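Local coordinates for protein putative L-alanine-DL-glutamate epimerase (Burkholderia xenovorans, PDB 3GO2) that probably works as a racemase or epimerase of the mandelate racemase/muconate lactonizing enzyme family and binds magnesium ions, at residues P78-G82 with V83-G87; T47-I50 with E51-K55; P279-A283 with N284-V288. All blocks are in the same frame, centred on the assembly; numbering follows the deposited sequence.

Contact 1: P78-G82 with V83-G87. With MG (magnesium ion), chain C.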
loop_
_atom_site.group_PDB
_atom_site.type_symbol
_atom_site.label_atom_id
_atom_site.label_comp_id
_atom_site.label_asym_id
_atom_site.label_seq_id
_atom_site.Cartn_x
_atom_site.Cartn_y
_atom_site.Cartn_z
ATOM N N PRO A 78 3.981 30.633 1.947
ATOM C CA PRO A 78 4.888 29.946 2.877
ATOM C C PRO A 78 4.304 29.667 4.258
ATOM O O PRO A 78 4.625 28.640 4.860
ATOM C CB PRO A 78 6.078 30.896 2.972
ATOM C CG PRO A 78 6.068 31.629 1.640
ATOM C CD PRO A 78 4.608 31.825 1.338
ATOM N N ALA A 79 3.467 30.569 4.752
ATOM C CA ALA A 79 2.919 30.426 6.100
ATOM C C ALA A 79 1.419 30.226 6.048
ATOM O O ALA A 79 0.692 30.619 6.948
ATOM C CB ALA A 79 3.293 31.653 6.949
ATOM N N THR A 80 0.957 29.561 4.992
ATOM C CA THR A 80 -0.460 29.277 4.820
ATOM C C THR A 80 -1.000 28.327 5.888
ATOM O O THR A 80 -0.248 27.619 6.571
ATOM C CB THR A 80 -0.755 28.720 3.395
ATOM O OG1 THR A 80 -2.158 28.854 3.082
ATOM C CG2 THR A 80 -0.317 27.240 3.262
ATOM N N GLY A 81 -2.317 28.327 6.009
ATOM C CA GLY A 81 -3.011 27.608 7.068
ATOM C C GLY A 81 -3.185 28.480 8.284
ATOM O O GLY A 81 -2.786 29.649 8.286
ATOM N N GLY A 82 -3.813 27.925 9.308
ATOM C CA GLY A 82 -3.896 28.608 10.595
ATOM C C GLY A 82 -4.408 30.035 10.513
ATOM O O GLY A 82 -5.387 30.334 9.840
ATOM N N VAL A 83 -3.740 30.923 11.221
ATOM C CA VAL A 83 -4.245 32.289 11.377
ATOM C C VAL A 83 -4.194 33.088 10.075
ATOM O O VAL A 83 -5.063 33.905 9.838
ATOM C CB VAL A 83 -3.580 33.038 12.545
ATOM C CG1 VAL A 83 -3.964 32.429 13.898
ATOM C CG2 VAL A 83 -2.155 33.066 12.413
ATOM N N VAL A 84 -3.216 32.825 9.206
ATOM C CA VAL A 84 -3.177 33.447 7.898
ATOM C C VAL A 84 -4.432 33.046 7.119
ATOM O O VAL A 84 -5.124 33.887 6.559
ATOM C CB VAL A 84 -1.932 33.031 7.108
ATOM C CG1 VAL A 84 -2.120 33.236 5.576
ATOM C CG2 VAL A 84 -0.707 33.754 7.648
ATOM N N SER A 85 -4.720 31.747 7.090
ATOM C CA SER A 85 -5.880 31.289 6.351
ATOM C C SER A 85 -7.199 31.774 6.988
ATOM O O SER A 85 -8.174 32.044 6.260
ATOM C CB SER A 85 -5.866 29.772 6.177
ATOM O OG SER A 85 -4.873 29.403 5.232
ATOM N N GLU A 86 -7.229 31.928 8.313
ATOM C CA GLU A 86 -8.409 32.510 8.970
ATOM C C GLU A 86 -8.625 33.954 8.521
ATOM O O GLU A 86 -9.757 34.382 8.307
ATOM C CB GLU A 86 -8.300 32.490 10.488
ATOM C CG GLU A 86 -8.352 31.123 11.103
ATOM C CD GLU A 86 -8.291 31.168 12.588
ATOM O OE1 GLU A 86 -9.066 31.946 13.210
ATOM O OE2 GLU A 86 -7.448 30.426 13.188
ATOM N N GLY A 87 -7.551 34.712 8.330
ATOM C CA GLY A 87 -7.720 36.088 7.874
ATOM C C GLY A 87 -8.280 36.131 6.469
ATOM O O GLY A 87 -9.164 36.937 6.154
HETATM MG MG MG C . 4.137 26.355 5.364
HETATM O O HOH W 1 -0.527 30.991 9.427
HETATM O O HOH W 2 2.579 27.107 6.978
HETATM O O HOH W 3 3.136 24.162 6.110
#

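Contact 2: T47-I50 with E51-K55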
loop_
_atom_site.group_PDB
_atom_site.type_symbol
_atom_site.label_atom_id
_atom_site.label_comp_id
_atom_site.label_asym_id
_atom_site.label_seq_id
_atom_site.Cartn_x
_atom_site.Cartn_y
_atom_site.Cartn_z
ATOM N N THR A 47 -6.551 39.395 13.252
ATOM C CA THR A 47 -6.784 40.803 12.929
ATOM C C THR A 47 -5.599 41.406 12.178
ATOM O O THR A 47 -5.770 42.149 11.212
ATOM C CB THR A 47 -7.109 41.639 14.184
ATOM O OG1 THR A 47 -8.235 41.071 14.894
ATOM C CG2 THR A 47 -7.382 43.107 13.798
ATOM N N ALA A 48 -4.381 41.076 12.604
ATOM C CA ALA A 48 -3.192 41.624 11.958
ATOM C C ALA A 48 -3.056 41.166 10.519
ATOM O O ALA A 48 -2.654 41.930 9.645
ATOM C CB ALA A 48 -1.942 41.274 12.758
ATOM N N VAL A 49 -3.366 39.894 10.275
ATOM C CA VAL A 49 -3.402 39.352 8.921
ATOM C C VAL A 49 -4.392 40.100 8.040
ATOM O O VAL A 49 -4.078 40.516 6.918
ATOM C CB VAL A 49 -3.759 37.817 8.928
ATOM C CG1 VAL A 49 -3.906 37.303 7.505
ATOM C CG2 VAL A 49 -2.692 37.025 9.716
ATOM N N ILE A 50 -5.608 40.253 8.544
ATOM C CA ILE A 50 -6.669 40.924 7.789
ATOM C C ILE A 50 -6.284 42.360 7.469
ATOM O O ILE A 50 -6.470 42.833 6.351
ATOM C CB ILE A 50 -7.990 40.911 8.579
ATOM C CG1 ILE A 50 -8.510 39.477 8.661
ATOM C CG2 ILE A 50 -9.043 41.822 7.907
ATOM C CD1 ILE A 50 -9.567 39.276 9.765
ATOM N N GLU A 51 -5.716 43.041 8.437
ATOM C CA GLU A 51 -5.294 44.431 8.195
ATOM C C GLU A 51 -4.285 44.559 7.063
ATOM O O GLU A 51 -4.356 45.503 6.285
ATOM C CB GLU A 51 -4.758 45.067 9.491
ATOM C CG GLU A 51 -5.869 45.416 10.497
ATOM C CD GLU A 51 -6.829 46.540 10.019
ATOM O OE1 GLU A 51 -6.420 47.395 9.214
ATOM O OE2 GLU A 51 -7.995 46.589 10.462
ATOM N N GLN A 52 -3.348 43.619 6.964
ATOM C CA GLN A 52 -2.360 43.615 5.859
ATOM C C GLN A 52 -3.000 43.228 4.537
ATOM O O GLN A 52 -2.818 43.892 3.517
ATOM C CB GLN A 52 -1.227 42.633 6.163
ATOM C CG GLN A 52 -0.323 43.127 7.213
ATOM C CD GLN A 52 0.404 44.361 6.739
ATOM O OE1 GLN A 52 1.248 44.271 5.861
ATOM N NE2 GLN A 52 0.039 45.521 7.276
ATOM N N LEU A 53 -3.740 42.129 4.533
ATOM C CA LEU A 53 -4.383 41.665 3.305
ATOM C C LEU A 53 -5.438 42.618 2.759
ATOM O O LEU A 53 -5.574 42.774 1.535
ATOM C CB LEU A 53 -4.992 40.270 3.505
ATOM C CG LEU A 53 -3.946 39.168 3.581
ATOM C CD1 LEU A 53 -4.613 37.830 3.887
ATOM C CD2 LEU A 53 -3.146 39.082 2.262
ATOM N N GLY A 54 -6.185 43.269 3.650
ATOM C CA GLY A 54 -7.208 44.215 3.232
ATOM C C GLY A 54 -6.637 45.399 2.477
ATOM O O GLY A 54 -7.276 45.937 1.576
ATOM N N LYS A 55 -5.427 45.801 2.830
ATOM C CA LYS A 55 -4.744 46.883 2.097
ATOM C C LYS A 55 -4.520 46.543 0.643
ATOM O O LYS A 55 -4.518 47.433 -0.208
ATOM C CB LYS A 55 -3.403 47.214 2.749
ATOM C CG LYS A 55 -3.540 47.778 4.108
ATOM C CD LYS A 55 -2.181 47.998 4.744
ATOM C CE LYS A 55 -2.323 48.749 6.038
ATOM N NZ LYS A 55 -1.225 49.763 6.184
#

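Contact 3: P279-A283 with N284-V288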
loop_
_atom_site.group_PDB
_atom_site.type_symbol
_atom_site.label_atom_id
_atom_site.label_comp_id
_atom_site.label_asym_id
_atom_site.label_seq_id
_atom_site.Cartn_x
_atom_site.Cartn_y
_atom_site.Cartn_z
ATOM N N PRO A 279 -5.818 13.857 3.738
ATOM C CA PRO A 279 -5.232 12.696 4.389
ATOM C C PRO A 279 -6.191 11.934 5.328
ATOM O O PRO A 279 -6.084 10.713 5.454
ATOM C CB PRO A 279 -4.050 13.275 5.176
ATOM C CG PRO A 279 -3.858 14.612 4.677
ATOM C CD PRO A 279 -5.017 15.072 3.945
ATOM N N PHE A 280 -7.143 12.641 5.930
ATOM C CA PHE A 280 -8.113 12.021 6.799
ATOM C C PHE A 280 -9.087 11.190 5.993
ATOM O O PHE A 280 -9.398 10.051 6.362
ATOM C CB PHE A 280 -8.822 13.074 7.652
ATOM C CG PHE A 280 -7.893 13.760 8.625
ATOM C CD1 PHE A 280 -7.692 13.242 9.878
ATOM C CD2 PHE A 280 -7.206 14.911 8.258
ATOM C CE1 PHE A 280 -6.812 13.859 10.773
ATOM C CE2 PHE A 280 -6.350 15.540 9.124
ATOM C CZ PHE A 280 -6.154 14.997 10.411
ATOM N N PHE A 281 -9.563 11.722 4.871
ATOM C CA PHE A 281 -10.506 10.959 4.060
ATOM C C PHE A 281 -9.802 9.740 3.433
ATOM O O PHE A 281 -10.377 8.638 3.377
ATOM C CB PHE A 281 -11.140 11.842 2.988
ATOM C CG PHE A 281 -11.997 12.999 3.515
ATOM C CD1 PHE A 281 -12.262 13.191 4.859
ATOM C CD2 PHE A 281 -12.581 13.886 2.612
ATOM C CE1 PHE A 281 -13.042 14.247 5.292
ATOM C CE2 PHE A 281 -13.365 14.944 3.044
ATOM C CZ PHE A 281 -13.602 15.117 4.390
ATOM N N ASP A 282 -8.566 9.924 2.976
ATOM C CA ASP A 282 -7.802 8.808 2.387
ATOM C C ASP A 282 -7.609 7.650 3.387
ATOM O O ASP A 282 -7.554 6.477 2.985
ATOM C CB ASP A 282 -6.447 9.306 1.908
ATOM C CG ASP A 282 -6.547 10.163 0.641
ATOM O OD1 ASP A 282 -7.619 10.233 0.020
ATOM O OD2 ASP A 282 -5.509 10.719 0.284
ATOM N N ALA A 283 -7.527 8.004 4.664
ATOM C CA ALA A 283 -7.342 7.044 5.739
ATOM C C ALA A 283 -8.631 6.468 6.325
ATOM O O ALA A 283 -8.551 5.623 7.211
ATOM C CB ALA A 283 -6.471 7.679 6.848
ATOM N N ASN A 284 -9.792 6.867 5.814
ATOM C CA ASN A 284 -11.081 6.432 6.395
ATOM C C ASN A 284 -11.182 6.854 7.847
ATOM O O ASN A 284 -11.713 6.115 8.692
ATOM C CB ASN A 284 -11.268 4.912 6.315
ATOM C CG ASN A 284 -11.399 4.426 4.924
ATOM O OD1 ASN A 284 -12.205 4.940 4.163
ATOM N ND2 ASN A 284 -10.628 3.391 4.575
ATOM N N ALA A 285 -10.691 8.051 8.165
ATOM C CA ALA A 285 -10.594 8.463 9.555
ATOM C C ALA A 285 -11.914 8.978 10.144
ATOM O O ALA A 285 -12.025 9.054 11.372
ATOM C CB ALA A 285 -9.493 9.560 9.729
ATOM N N VAL A 286 -12.887 9.362 9.313
ATOM C CA VAL A 286 -14.113 10.007 9.850
ATOM C C VAL A 286 -15.436 9.483 9.295
ATOM O O VAL A 286 -15.550 9.122 8.118
ATOM C CB VAL A 286 -14.106 11.548 9.691
ATOM C CG1 VAL A 286 -12.900 12.170 10.428
ATOM C CG2 VAL A 286 -14.136 11.941 8.243
ATOM N N ASP A 287 -16.441 9.440 10.163
ATOM C CA ASP A 287 -17.814 9.351 9.698
ATOM C C ASP A 287 -18.319 10.702 9.177
ATOM O O ASP A 287 -19.000 10.768 8.133
ATOM C CB ASP A 287 -18.731 8.858 10.807
ATOM C CG ASP A 287 -18.468 7.422 11.174
ATOM O OD1 ASP A 287 -19.103 6.539 10.577
ATOM O OD2 ASP A 287 -17.589 7.152 12.026
ATOM N N VAL A 288 -18.052 11.756 9.941
ATOM C CA VAL A 288 -18.533 13.116 9.632
ATOM C C VAL A 288 -17.384 14.095 9.632
ATOM O O VAL A 288 -16.544 14.045 10.529
ATOM C CB VAL A 288 -19.564 13.552 10.667
ATOM C CG1 VAL A 288 -20.003 15.008 10.432
ATOM C CG2 VAL A 288 -20.774 12.587 10.649
#

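Contact 1: P78-G82 with V83-G87
Gly81 and Gly82 lead the chain into the first turn of helix 82-103, where Ser85 N bonds back to Gly81 O at 3.1 Å, nearly straight at the hydrogen (171°) but with the donor above the carbonyl plane. This is the loop-to-helix turn between helices 65-76 and 82-103 of the enolase-like N-terminal domain. The next bond of the turn, Glu86 N to Gly82 O, is 2.9 Å long. Gly82 has a positive phi of 52°, which bends the backbone sharply just ahead of Val83.

Ser85 returns to the same glycine with its side chain. Its hydroxyl lies beside its own backbone N (chi1 -73°), and this sets OG over the incoming loop. There OG accepts a bond from Gly81 N at 2.9 Å, clearly bent at the hydrogen. Gly81 is thus held at both its N and its O by one serine. Thr80 OG1 lies 3.5 Å from Ser85 OG.

Val84, on the helix, turns CG2 to the start of the loop, 3.5 Å from Ala79 O. A water lies near Ala79 O, Gly81 O and, more distantly, Val84 N, and so links the loop to the helix. Glu86 runs alongside the Gly82 carbonyl, with CG 3.3 Å from Gly82 O. Its carboxylate reaches on to Ser43, where OE2 is hydrogen-bonded to the hydroxyl.

A second copy of the protein packs here, with its Val83 against this Val83. It also helps bind a magnesium ion, through Tyr249 OH and Thr270 O of that subunit. From this chain, Pro78 O binds the ion at 2.4 Å. A water bound to the same magnesium ion donates to Thr80 O at 2.9 Å.

Contact 2: T47-I50 with E51-K55
Val49 and Leu53 lie side by side, one turn apart, on the alpha-helix 46-57 of the enolase-like N-terminal domain. Leu53 CB lies 3.5 Å from Val49 O, the carbonyl that also takes the Leu53 N-H at 2.9 Å. CG stays beside the same oxygen, at 3.6 Å. Leu53 CD1 then meets Val49 CG1 at 3.7 Å, and the two side chains point the same way. The valine methyl is in place because it is anti to the backbone N (chi1 175°). Beyond this pair, Leu53 packs on Ile88 and Ile91 of helix 82-103.

Glu51 CG lies 3.3 Å from Thr47 O, the carbonyl oxygen that takes the Glu51 N-H. The chain then bends at chi2 (-66°). Its end leaves the helix, and OE2 bonds to Thr10 OG1 on strand 5-14. Thr47 OG1 is hydrogen-bonded to Glu39 OE2. Ile50 faces the antiparallel sheet and touches Thr10, Val23 and Phe37; it also reaches Ala90 and Ile91. The helix is therefore wedged between the sheet and helix 82-103. Ala48 and Gln52 are on another side, against Gly45 and Pro44 of a second subunit. Gly54 N closes the last bond across the two segments, 2.8 Å from Ile50 O.

Contact 3: P279-A283 with N284-V288
Asn284 takes a positive phi of 59° and turns the chain so that its own N-H and that of Ala285 point back at the carbonyls of Phe281 and Phe280, forming a Schellman motif at the end of helix 273-282. Asn284 N bonds to Phe281 O at 3.1 Å, from above the carbonyl plane. Ala285 N bonds to Phe280 O at 3.0 Å. These two bonds finish the helix.

The side chains follow the turn. The two phenylalanine rings are rotated differently about chi2. With chi2 at -89°, the Phe280 ring offers its edge to Ala285 CB, 4.1 Å from CD1. With chi2 at -4°, the Phe281 ring is met obliquely by Val286 CG2, 3.9 Å from CE1.

Gln252 NE2 of a third subunit bonds to both Asn284 OD1 and Phe281 O, so the turn also joins two copies of the protein. Asp282 OD2 forms a salt bridge with Lys278.

The turn links helix 273-282 to strand 288-291 of the barrel domain. Phe280 packs on Pro251 and Leu254 of helix 251-259, and Phe281 lies against Phe307 of helix 298-310. Val286 touches Ser267 on strand 265-267, which runs parallel to strand 288-291.

Contacts 1 and 2 belong to one packed unit, with centres 12 Å apart. Gly87 CA of contact 1 touches Ile50 CG1 of contact 2 at 3.6 Å, and Val84 O meets Val49 CG1 at 3.7 Å. Both also touch the second subunit. Contact 3 is in the barrel domain, with its centre 23 Å from contact 1 and 33 Å from contact 2. Contact 1 nevertheless comes close to the barrel domain: Gly81 lies about 4 Å from the side chain of Glu276, three residues before contact 3. Unlike the magnesium ion at Pro78, which lies between subunits, the one held by Asp219, Glu245 and Glu269 probably marks the active site, as in the family.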